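Local coordinates for protein proline dehydrogenase (Bradyrhizobium japonicum USDA 110, PDB 3HAZ) that probably oxidises proline to glutamate in two steps, using an FAD-dependent proline dehydrogenase and an NAD-dependent aldehyde dehydrogenase joined in one chain, at residues A[362-374]-A[490-504]. Sequence-based numbering, arbitrary orientation.
Sequences GYPVFTRKAMTDL and AIVRPQAAAHPRIPL. With FAD (flavin-adenine dinucleotide), chain C; SO4 (sulfate ion), chain F.
Arg368 NH2 is held from two directions, by Ala490 O at 2.8 Å and by O1 of a sulfate ion, probably left from the crystallisation liquor, at 2.9 Å. The sulfate bond is nearly straight, with an N-H...O angle of 172°, whereas Ala490 O is met from above its carbonyl plane. On the neighbouring nitrogen, NH1 donates to Ala496 O at 2.9 Å, so one guanidinium ties together the end of helix 487-491 and the short 3-10 segment that follows. A bend at chi3 (64°) turns the planar group to these carbonyls, and Ile491 CD1 sits over the centre of one face, 3.5 Å above the plane. The sulfate also takes bonds from Arg368 NE and from the backbone N of Ala370.

Arg368 is the N-cap of helix 369-384, which belongs to the proline dehydrogenase barrel and lies against the FAD. Thr372 OG1 donates to N3A of the adenine, while Lys369 NZ reaches a phosphate oxygen. Thr367 serves both sides: its carbonyl accepts from adenine N6A, and its OG1 accepts a hydrogen bond from His499 N at 3.0 Å, almost straight (174°). Beside the sulfate, Ala370 CB meets Ala490 CB, and the side chain of Met371 crosses that of Ile491 at about a right angle. Where 362-363 runs beside 502-504, Tyr363 OH donates to Pro503 O, the carbonyl oxygen lying at the ring edge, in plane; Gln356 also bonds this hydroxyl. Ile502 CG2 packs 3.9 Å from Tyr363 CZ, and the same isoleucine touches the FAD-binding Trp348.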
ATOM      1  N   GLY A 362       6.998 -23.324 -25.505  1.00 29.42           N
ATOM      2  CA  GLY A 362       7.984 -23.282 -24.439  1.00 26.97           C
ATOM      3  C   GLY A 362       9.373 -22.972 -24.973  1.00 28.70           C
ATOM      4  O   GLY A 362       9.533 -22.714 -26.169  1.00 26.44           O
ATOM      5  N   TYR A 363      10.368 -23.000 -24.085  1.00 17.44           N
ATOM      6  CA  TYR A 363      11.761 -22.715 -24.434  1.00 16.78           C
ATOM      7  C   TYR A 363      12.593 -23.995 -24.529  1.00 22.48           C
ATOM      8  O   TYR A 363      12.475 -24.877 -23.680  1.00 21.76           O
ATOM      9  CB  TYR A 363      12.386 -21.780 -23.393  1.00 11.30           C
ATOM     10  CG  TYR A 363      11.651 -20.469 -23.248  1.00 21.41           C
ATOM     11  CD1 TYR A 363      10.801 -20.230 -22.167  1.00 23.11           C
ATOM     12  CD2 TYR A 363      11.787 -19.472 -24.207  1.00 23.96           C
ATOM     13  CE1 TYR A 363      10.115 -19.017 -22.044  1.00 21.22           C
ATOM     14  CE2 TYR A 363      11.113 -18.266 -24.092  1.00 21.08           C
ATOM     15  CZ  TYR A 363      10.282 -18.042 -23.017  1.00 23.71           C
ATOM     16  OH  TYR A 363       9.630 -16.832 -22.929  1.00 17.29           O
ATOM     17  N   PRO A 364      13.444 -24.098 -25.566  1.00 26.26           N
ATOM     18  CA  PRO A 364      14.300 -25.281 -25.734  1.00 20.07           C
ATOM     19  C   PRO A 364      15.484 -25.267 -24.767  1.00 26.11           C
ATOM     20  O   PRO A 364      16.184 -26.274 -24.616  1.00 18.91           O
ATOM     21  CB  PRO A 364      14.793 -25.156 -27.179  1.00 20.66           C
ATOM     22  CG  PRO A 364      14.735 -23.689 -27.481  1.00 20.56           C
ATOM     23  CD  PRO A 364      13.588 -23.133 -26.674  1.00 23.67           C
ATOM     24  N   VAL A 365      15.707 -24.122 -24.131  1.00 19.13           N
ATOM     25  CA  VAL A 365      16.792 -23.973 -23.174  1.00 19.31           C
ATOM     26  C   VAL A 365      16.210 -23.772 -21.790  1.00 21.33           C
ATOM     27  O   VAL A 365      15.068 -23.334 -21.655  1.00 20.05           O
ATOM     28  CB  VAL A 365      17.673 -22.748 -23.491  1.00 24.38           C
ATOM     29  CG1 VAL A 365      18.545 -23.001 -24.720  1.00 20.57           C
ATOM     30  CG2 VAL A 365      16.804 -21.501 -23.675  1.00 17.91           C
ATOM     31  N   PHE A 366      16.989 -24.096 -20.763  1.00 23.53           N
ATOM     32  CA  PHE A 366      16.601 -23.751 -19.401  1.00 25.01           C
ATOM     33  C   PHE A 366      16.590 -22.229 -19.270  1.00 18.88           C
ATOM     34  O   PHE A 366      17.254 -21.529 -20.040  1.00 21.76           O
ATOM     35  CB  PHE A 366      17.553 -24.398 -18.389  1.00 17.97           C
ATOM     36  CG  PHE A 366      17.610 -25.907 -18.494  1.00 18.55           C
ATOM     37  CD1 PHE A 366      16.537 -26.689 -18.079  1.00 17.36           C
ATOM     38  CD2 PHE A 366      18.726 -26.536 -19.014  1.00 15.15           C
ATOM     39  CE1 PHE A 366      16.585 -28.074 -18.180  1.00 22.28           C
ATOM     40  CE2 PHE A 366      18.777 -27.916 -19.126  1.00 23.94           C
ATOM     41  CZ  PHE A 366      17.705 -28.688 -18.708  1.00 22.03           C
ATOM     42  N   THR A 367      15.826 -21.714 -18.312  1.00 16.34           N
ATOM     43  CA  THR A 367      15.739 -20.269 -18.127  1.00 14.33           C
ATOM     44  C   THR A 367      16.341 -19.805 -16.809  1.00 19.14           C
ATOM     45  O   THR A 367      16.428 -18.604 -16.555  1.00 21.96           O
ATOM     46  CB  THR A 367      14.294 -19.750 -18.250  1.00 24.42           C
ATOM     47  OG1 THR A 367      13.412 -20.592 -17.500  1.00 25.63           O
ATOM     48  CG2 THR A 367      13.857 -19.732 -19.712  1.00 19.22           C
ATOM     49  N   ARG A 368      16.734 -20.751 -15.961  1.00 16.49           N
ATOM     50  CA  ARG A 368      17.543 -20.408 -14.796  1.00 24.96           C
ATOM     51  C   ARG A 368      18.962 -20.938 -14.977  1.00 24.06           C
ATOM     52  O   ARG A 368      19.160 -22.093 -15.350  1.00 26.03           O
ATOM     53  CB  ARG A 368      16.923 -20.944 -13.501  1.00 25.98           C
ATOM     54  CG  ARG A 368      15.720 -20.136 -13.028  1.00 27.41           C
ATOM     55  CD  ARG A 368      15.289 -20.538 -11.625  1.00 22.42           C
ATOM     56  NE  ARG A 368      16.317 -20.247 -10.628  1.00 34.45           N
ATOM     57  CZ  ARG A 368      16.175 -20.467  -9.324  1.00 40.75           C
ATOM     58  NH1 ARG A 368      15.041 -20.977  -8.858  1.00 34.53           N
ATOM     59  NH2 ARG A 368      17.163 -20.178  -8.488  1.00 36.62           N
ATOM     60  N   LYS A 369      19.939 -20.086 -14.700  1.00 18.56           N
ATOM     61  CA  LYS A 369      21.342 -20.408 -14.932  1.00 21.84           C
ATOM     62  C   LYS A 369      21.763 -21.661 -14.161  1.00 27.31           C
ATOM     63  O   LYS A 369      22.520 -22.498 -14.675  1.00 24.93           O
ATOM     64  CB  LYS A 369      22.218 -19.204 -14.561  1.00 24.22           C
ATOM     65  CG  LYS A 369      23.599 -19.167 -15.228  1.00 24.69           C
ATOM     66  CD  LYS A 369      24.619 -19.979 -14.444  1.00 31.91           C
ATOM     67  CE  LYS A 369      26.030 -19.747 -14.962  1.00 24.91           C
ATOM     68  NZ  LYS A 369      27.049 -20.393 -14.089  1.00 24.77           N
ATOM     69  N   ALA A 370      21.259 -21.793 -12.936  1.00 20.39           N
ATOM     70  CA  ALA A 370      21.569 -22.945 -12.092  1.00 24.08           C
ATOM     71  C   ALA A 370      21.092 -24.257 -12.708  1.00 24.43           C
ATOM     72  O   ALA A 370      21.680 -25.306 -12.459  1.00 24.67           O
ATOM     73  CB  ALA A 370      20.972 -22.772 -10.697  1.00 26.08           C
ATOM     74  N   MET A 371      20.017 -24.200 -13.492  1.00 23.12           N
ATOM     75  CA  MET A 371      19.526 -25.388 -14.186  1.00 20.32           C
ATOM     76  C   MET A 371      20.482 -25.794 -15.313  1.00 22.69           C
ATOM     77  O   MET A 371      20.689 -26.983 -15.573  1.00 22.56           O
ATOM     78  CB  MET A 371      18.106 -25.171 -14.728  1.00 19.60           C
ATOM     79  CG  MET A 371      16.999 -25.276 -13.675  1.00 22.10           C
ATOM     80  SD  MET A 371      16.877 -26.927 -12.939  1.00 26.31           S
ATOM     81  CE  MET A 371      16.168 -27.909 -14.266  1.00 20.45           C
ATOM     82  N   THR A 372      21.066 -24.808 -15.985  1.00 15.69           N
ATOM     83  CA  THR A 372      22.071 -25.111 -16.997  1.00 19.04           C
ATOM     84  C   THR A 372      23.281 -25.749 -16.331  1.00 27.24           C
ATOM     85  O   THR A 372      23.840 -26.727 -16.833  1.00 23.07           O
ATOM     86  CB  THR A 372      22.500 -23.859 -17.783  1.00 16.06           C
ATOM     87  OG1 THR A 372      21.454 -23.495 -18.693  1.00 19.35           O
ATOM     88  CG2 THR A 372      23.782 -24.128 -18.574  1.00 16.44           C
ATOM     89  N   ASP A 373      23.674 -25.192 -15.190  1.00 22.51           N
ATOM     90  CA  ASP A 373      24.817 -25.704 -14.444  1.00 23.40           C
ATOM     91  C   ASP A 373      24.568 -27.130 -13.961  1.00 19.76           C
ATOM     92  O   ASP A 373      25.456 -27.973 -14.036  1.00 20.45           O
ATOM     93  CB  ASP A 373      25.159 -24.783 -13.266  1.00 22.73           C
ATOM     94  CG  ASP A 373      25.969 -23.572 -13.688  1.00 25.24           C
ATOM     95  OD1 ASP A 373      26.491 -23.560 -14.829  1.00 26.13           O
ATOM     96  OD2 ASP A 373      26.091 -22.629 -12.879  1.00 25.59           O
ATOM     97  N   LEU A 374      23.357 -27.394 -13.473  1.00 11.94           N
ATOM     98  CA  LEU A 374      22.962 -28.741 -13.084  1.00 25.05           C
ATOM     99  C   LEU A 374      22.996 -29.709 -14.259  1.00 26.22           C
ATOM    100  O   LEU A 374      23.515 -30.817 -14.146  1.00 21.43           O
ATOM    101  CB  LEU A 374      21.542 -28.746 -12.504  1.00 28.92           C
ATOM    102  CG  LEU A 374      21.347 -28.473 -11.015  1.00 34.95           C
ATOM    103  CD1 LEU A 374      19.887 -28.659 -10.671  1.00 40.89           C
ATOM    104  CD2 LEU A 374      22.217 -29.395 -10.175  1.00 31.12           C
ATOM    105  N   ALA A 490      20.644 -23.534  -5.306  1.00 34.72           N
ATOM    106  CA  ALA A 490      20.062 -22.317  -5.854  1.00 30.32           C
ATOM    107  C   ALA A 490      18.639 -22.590  -6.316  1.00 31.66           C
ATOM    108  O   ALA A 490      17.769 -21.723  -6.225  1.00 29.06           O
ATOM    109  CB  ALA A 490      20.911 -21.798  -7.013  1.00 31.47           C
ATOM    110  N   ILE A 491      18.416 -23.804  -6.815  1.00 34.16           N
ATOM    111  CA  ILE A 491      17.104 -24.229  -7.301  1.00 36.46           C
ATOM    112  C   ILE A 491      16.199 -24.704  -6.158  1.00 38.40           C
ATOM    113  O   ILE A 491      15.026 -24.345  -6.097  1.00 40.44           O
ATOM    114  CB  ILE A 491      17.239 -25.365  -8.350  1.00 31.61           C
ATOM    115  CG1 ILE A 491      18.056 -24.891  -9.557  1.00 29.28           C
ATOM    116  CG2 ILE A 491      15.873 -25.860  -8.799  1.00 36.18           C
ATOM    117  CD1 ILE A 491      17.549 -23.611 -10.177  1.00 35.87           C
ATOM    118  N   VAL A 492      16.767 -25.518  -5.270  1.00 37.16           N
ATOM    119  CA  VAL A 492      16.079 -26.094  -4.108  1.00 43.81           C
ATOM    120  C   VAL A 492      14.878 -26.995  -4.426  1.00 48.59           C
ATOM    121  O   VAL A 492      14.804 -28.123  -3.937  1.00 49.70           O
ATOM    122  CB  VAL A 492      15.709 -25.030  -3.025  1.00 56.12           C
ATOM    123  CG1 VAL A 492      16.822 -23.997  -2.876  1.00 48.21           C
ATOM    124  CG2 VAL A 492      14.380 -24.355  -3.334  1.00 64.90           C
ATOM    125  N   ARG A 493      13.953 -26.511  -5.248  1.00 47.29           N
ATOM    126  CA  ARG A 493      12.713 -27.234  -5.519  1.00 45.90           C
ATOM    127  C   ARG A 493      12.416 -27.308  -7.013  1.00 38.64           C
ATOM    128  O   ARG A 493      12.540 -26.313  -7.723  1.00 39.62           O
ATOM    129  CB  ARG A 493      11.541 -26.564  -4.788  1.00 42.85           C
ATOM    130  CG  ARG A 493      10.185 -26.713  -5.482  1.00 49.67           C
ATOM    131  CD  ARG A 493       9.537 -28.072  -5.220  1.00 54.34           C
ATOM    132  NE  ARG A 493       8.428 -28.348  -6.131  1.00 49.95           N
ATOM    133  CZ  ARG A 493       7.807 -29.520  -6.223  1.00 50.43           C
ATOM    134  NH1 ARG A 493       8.187 -30.536  -5.460  1.00 55.06           N
ATOM    135  NH2 ARG A 493       6.810 -29.681  -7.078  1.00 49.73           N
ATOM    136  N   PRO A 494      12.013 -28.494  -7.490  1.00 37.83           N
ATOM    137  CA  PRO A 494      11.677 -28.741  -8.895  1.00 37.87           C
ATOM    138  C   PRO A 494      10.788 -27.656  -9.500  1.00 42.61           C
ATOM    139  O   PRO A 494      11.089 -27.154 -10.586  1.00 36.90           O
ATOM    140  CB  PRO A 494      10.923 -30.071  -8.837  1.00 37.73           C
ATOM    141  CG  PRO A 494      11.537 -30.783  -7.685  1.00 42.45           C
ATOM    142  CD  PRO A 494      11.918 -29.721  -6.678  1.00 42.78           C
ATOM    143  N   GLN A 495       9.714 -27.297  -8.803  1.00 44.18           N
ATOM    144  CA  GLN A 495       8.761 -26.314  -9.319  1.00 43.61           C
ATOM    145  C   GLN A 495       9.385 -24.927  -9.468  1.00 37.86           C
ATOM    146  O   GLN A 495       8.802 -24.038 -10.095  1.00 32.80           O
ATOM    147  CB  GLN A 495       7.508 -26.247  -8.434  1.00 52.78           C
ATOM    148  CG  GLN A 495       7.642 -25.350  -7.212  1.00 63.89           C
ATOM    149  CD  GLN A 495       6.454 -25.463  -6.266  1.00 76.49           C
ATOM    150  OE1 GLN A 495       5.604 -26.342  -6.417  1.00 81.59           O
ATOM    151  NE2 GLN A 495       6.396 -24.572  -5.280  1.00 74.92           N
ATOM    152  N   ALA A 496      10.572 -24.745  -8.892  1.00 35.22           N
ATOM    153  CA  ALA A 496      11.298 -23.483  -9.010  1.00 37.91           C
ATOM    154  C   ALA A 496      12.292 -23.503 -10.176  1.00 30.79           C
ATOM    155  O   ALA A 496      13.112 -22.597 -10.321  1.00 28.51           O
ATOM    156  CB  ALA A 496      12.020 -23.164  -7.705  1.00 34.38           C
ATOM    157  N   ALA A 497      12.213 -24.533 -11.009  1.00 31.79           N
ATOM    158  CA  ALA A 497      13.192 -24.720 -12.078  1.00 25.10           C
ATOM    159  C   ALA A 497      13.181 -23.569 -13.088  1.00 23.25           C
ATOM    160  O   ALA A 497      14.222 -22.976 -13.378  1.00 27.73           O
ATOM    161  CB  ALA A 497      12.969 -26.060 -12.769  1.00 24.44           C
ATOM    162  N   ALA A 498      12.002 -23.253 -13.616  1.00 22.91           N
ATOM    163  CA  ALA A 498      11.846 -22.172 -14.584  1.00 28.22           C
ATOM    164  C   ALA A 498      12.076 -20.807 -13.942  1.00 31.36           C
ATOM    165  O   ALA A 498      11.822 -20.625 -12.757  1.00 35.91           O
ATOM    166  CB  ALA A 498      10.463 -22.230 -15.210  1.00 25.74           C
ATOM    167  N   HIS A 499      12.560 -19.846 -14.724  1.00 26.69           N
ATOM    168  CA  HIS A 499      12.743 -18.494 -14.209  1.00 22.77           C
ATOM    169  C   HIS A 499      11.386 -17.830 -14.016  1.00 27.25           C
ATOM    170  O   HIS A 499      10.575 -17.801 -14.944  1.00 26.95           O
ATOM    171  CB  HIS A 499      13.596 -17.649 -15.146  1.00 26.13           C
ATOM    172  CG  HIS A 499      14.125 -16.403 -14.511  1.00 35.82           C
ATOM    173  ND1 HIS A 499      13.314 -15.350 -14.151  1.00 37.73           N
ATOM    174  CD2 HIS A 499      15.385 -16.043 -14.166  1.00 37.22           C
ATOM    175  CE1 HIS A 499      14.050 -14.394 -13.613  1.00 38.55           C
ATOM    176  NE2 HIS A 499      15.310 -14.790 -13.611  1.00 37.53           N
ATOM    177  N   PRO A 500      11.148 -17.289 -12.809  1.00 34.63           N
ATOM    178  CA  PRO A 500       9.861 -16.737 -12.369  1.00 38.52           C
ATOM    179  C   PRO A 500       9.499 -15.454 -13.100  1.00 39.59           C
ATOM    180  O   PRO A 500       8.335 -15.065 -13.089  1.00 44.40           O
ATOM    181  CB  PRO A 500      10.116 -16.426 -10.889  1.00 43.55           C
ATOM    182  CG  PRO A 500      11.593 -16.170 -10.834  1.00 38.71           C
ATOM    183  CD  PRO A 500      12.149 -17.231 -11.728  1.00 32.11           C
ATOM    184  N   ARG A 501      10.477 -14.804 -13.722  1.00 37.06           N
ATOM    185  CA  ARG A 501      10.211 -13.540 -14.406  1.00 33.98           C
ATOM    186  C   ARG A 501      10.340 -13.618 -15.927  1.00 31.75           C
ATOM    187  O   ARG A 501      10.456 -12.595 -16.597  1.00 29.82           O
ATOM    188  CB  ARG A 501      11.082 -12.421 -13.829  1.00 40.68           C
ATOM    189  CG  ARG A 501      10.717 -12.060 -12.394  1.00 46.64           C
ATOM    190  CD  ARG A 501      11.589 -10.942 -11.839  1.00 58.16           C
ATOM    191  NE  ARG A 501      12.927 -11.406 -11.480  1.00 69.88           N
ATOM    192  CZ  ARG A 501      14.039 -11.073 -12.130  1.00 75.76           C
ATOM    193  NH1 ARG A 501      15.213 -11.550 -11.727  1.00 73.22           N
ATOM    194  NH2 ARG A 501      13.983 -10.263 -13.179  1.00 75.56           N
ATOM    195  N   ILE A 502      10.312 -14.832 -16.468  1.00 30.86           N
ATOM    196  CA  ILE A 502      10.287 -15.019 -17.916  1.00 30.29           C
ATOM    197  C   ILE A 502       9.045 -15.808 -18.290  1.00 30.42           C
ATOM    198  O   ILE A 502       8.971 -17.016 -18.061  1.00 28.62           O
ATOM    199  CB  ILE A 502      11.547 -15.747 -18.441  1.00 24.88           C
ATOM    200  CG1 ILE A 502      12.810 -14.948 -18.117  1.00 25.66           C
ATOM    201  CG2 ILE A 502      11.457 -15.960 -19.950  1.00 25.43           C
ATOM    202  CD1 ILE A 502      14.098 -15.636 -18.570  1.00 22.72           C
ATOM    203  N   PRO A 503       8.045 -15.123 -18.857  1.00 29.37           N
ATOM    204  CA  PRO A 503       6.796 -15.817 -19.178  1.00 22.01           C
ATOM    205  C   PRO A 503       6.978 -16.717 -20.388  1.00 24.95           C
ATOM    206  O   PRO A 503       7.809 -16.419 -21.246  1.00 25.83           O
ATOM    207  CB  PRO A 503       5.847 -14.673 -19.529  1.00 30.07           C
ATOM    208  CG  PRO A 503       6.736 -13.582 -20.033  1.00 33.07           C
ATOM    209  CD  PRO A 503       8.054 -13.723 -19.319  1.00 28.59           C
ATOM    210  N   LEU A 504       6.218 -17.804 -20.451  1.00 24.33           N
ATOM    211  CA  LEU A 504       6.136 -18.611 -21.662  1.00 30.93           C
ATOM    212  C   LEU A 504       5.588 -17.746 -22.795  1.00 28.77           C
ATOM    213  O   LEU A 504       4.861 -16.791 -22.545  1.00 20.86           O
ATOM    214  CB  LEU A 504       5.201 -19.795 -21.436  1.00 30.91           C
ATOM    215  CG  LEU A 504       5.603 -20.771 -20.337  1.00 32.09           C
ATOM    216  CD1 LEU A 504       4.478 -21.766 -20.095  1.00 30.76           C
ATOM    217  CD2 LEU A 504       6.893 -21.483 -20.724  1.00 31.53           C
TER
HETATM  218  PA  FAD C2001      29.309 -19.816 -16.849  1.00 18.91           P
HETATM  219  O1A FAD C2001      29.397 -18.277 -16.308  1.00 21.34           O
HETATM  220  O2A FAD C2001      29.386 -20.798 -15.769  1.00 25.24           O
HETATM  221  O5B FAD C2001      27.889 -20.015 -17.615  1.00 22.31           O
HETATM  222  C5B FAD C2001      27.548 -19.098 -18.614  1.00 24.04           C
HETATM  223  C4B FAD C2001      26.344 -19.621 -19.408  1.00 20.13           C
HETATM  224  O4B FAD C2001      25.191 -20.305 -18.670  1.00 18.48           O
HETATM  225  C3B FAD C2001      25.921 -19.221 -20.688  1.00 19.76           C
HETATM  226  O3B FAD C2001      26.893 -19.070 -21.708  1.00 17.71           O
HETATM  227  C2B FAD C2001      24.656 -20.008 -20.918  1.00 19.79           C
HETATM  228  O2B FAD C2001      24.748 -21.142 -21.761  1.00 18.92           O
HETATM  229  C1B FAD C2001      24.098 -20.259 -19.563  1.00 19.68           C
HETATM  230  N9A FAD C2001      23.146 -19.303 -19.029  1.00 23.84           N
HETATM  231  C8A FAD C2001      23.353 -17.965 -18.708  1.00 22.43           C
HETATM  232  N7A FAD C2001      22.184 -17.477 -18.190  1.00 17.56           N
HETATM  233  C5A FAD C2001      21.244 -18.533 -18.187  1.00 18.78           C
HETATM  234  C6A FAD C2001      19.808 -18.612 -17.747  1.00 19.68           C
HETATM  235  N6A FAD C2001      19.133 -17.441 -17.202  1.00 21.45           N
HETATM  236  N1A FAD C2001      19.145 -19.744 -17.845  1.00 22.84           N
HETATM  237  C2A FAD C2001      19.775 -20.895 -18.357  1.00 18.24           C
HETATM  238  N3A FAD C2001      21.154 -20.819 -18.782  1.00 24.31           N
HETATM  239  C4A FAD C2001      21.844 -19.637 -18.678  1.00 20.28           C
HETATM  240  N1  FAD C2001      28.551 -22.799 -27.214  1.00 17.50           N
HETATM  241  C2  FAD C2001      27.687 -23.178 -28.212  1.00 14.53           C
HETATM  242  O2  FAD C2001      26.353 -22.846 -28.121  1.00 20.11           O
HETATM  243  N3  FAD C2001      28.188 -23.875 -29.364  1.00 23.87           N
HETATM  244  C4  FAD C2001      29.519 -24.166 -29.468  1.00 19.21           C
HETATM  245  O4  FAD C2001      29.996 -24.904 -30.559  1.00 21.37           O
HETATM  246  C4X FAD C2001      30.424 -23.775 -28.422  1.00 17.76           C
HETATM  247  N5  FAD C2001      31.882 -24.094 -28.518  1.00 17.46           N
HETATM  248  C5X FAD C2001      32.760 -23.695 -27.480  1.00 22.61           C
HETATM  249  C6  FAD C2001      34.194 -24.002 -27.580  1.00 20.96           C
HETATM  250  C7  FAD C2001      35.067 -23.607 -26.540  1.00 21.13           C
HETATM  251  C7M FAD C2001      36.551 -23.910 -26.666  1.00 18.23           C
HETATM  252  C8  FAD C2001      34.541 -22.894 -25.352  1.00 25.68           C
HETATM  253  C8M FAD C2001      35.467 -22.447 -24.208  1.00 22.32           C
HETATM  254  C9  FAD C2001      33.169 -22.602 -25.260  1.00 21.59           C
HETATM  255  C9A FAD C2001      32.254 -23.002 -26.344  1.00 22.86           C
HETATM  256  N10 FAD C2001      30.823 -22.701 -26.256  1.00 20.92           N
HETATM  257  C10 FAD C2001      29.936 -23.110 -27.320  1.00 17.95           C
HETATM  258  C1' FAD C2001      30.204 -22.134 -25.015  1.00 19.82           C
HETATM  259  C2' FAD C2001      30.078 -20.590 -24.955  1.00 19.73           C
HETATM  260  O2' FAD C2001      30.908 -19.993 -25.946  1.00 17.38           O
HETATM  261  C3' FAD C2001      30.407 -20.116 -23.530  1.00 20.59           C
HETATM  262  O3' FAD C2001      31.816 -20.123 -23.328  1.00 21.57           O
HETATM  263  C4' FAD C2001      29.730 -20.998 -22.420  1.00 25.15           C
HETATM  264  O4' FAD C2001      28.386 -21.296 -22.577  1.00 20.49           O
HETATM  265  C5' FAD C2001      30.043 -20.476 -20.992  1.00 22.17           C
HETATM  266  O5' FAD C2001      29.945 -21.487 -20.001  1.00 29.89           O
HETATM  267  P   FAD C2001      30.926 -21.354 -18.670  1.00 19.02           P
HETATM  268  O1P FAD C2001      30.745 -22.706 -17.711  1.00 29.81           O
HETATM  269  O2P FAD C2001      32.316 -21.162 -19.100  1.00 17.83           O
HETATM  270  O3P FAD C2001      30.515 -19.959 -17.928  1.00 26.15           O
HETATM  271  S   SO4 F1001      19.796 -18.570 -10.694  1.00 52.23           S
HETATM  272  O1  SO4 F1001      19.644 -18.935  -9.285  1.00 59.94           O
HETATM  273  O2  SO4 F1001      18.513 -18.143 -11.253  1.00 44.56           O
HETATM  274  O3  SO4 F1001      20.754 -17.474 -10.787  1.00 62.06           O
HETATM  275  O4  SO4 F1001      20.280 -19.733 -11.425  1.00 44.63           O
HETATM  276  O   HOH W   1      14.971 -23.640 -16.163  1.00 23.66           O
HETATM  277  O   HOH W   2      10.166 -19.516 -17.584  1.00 46.25           O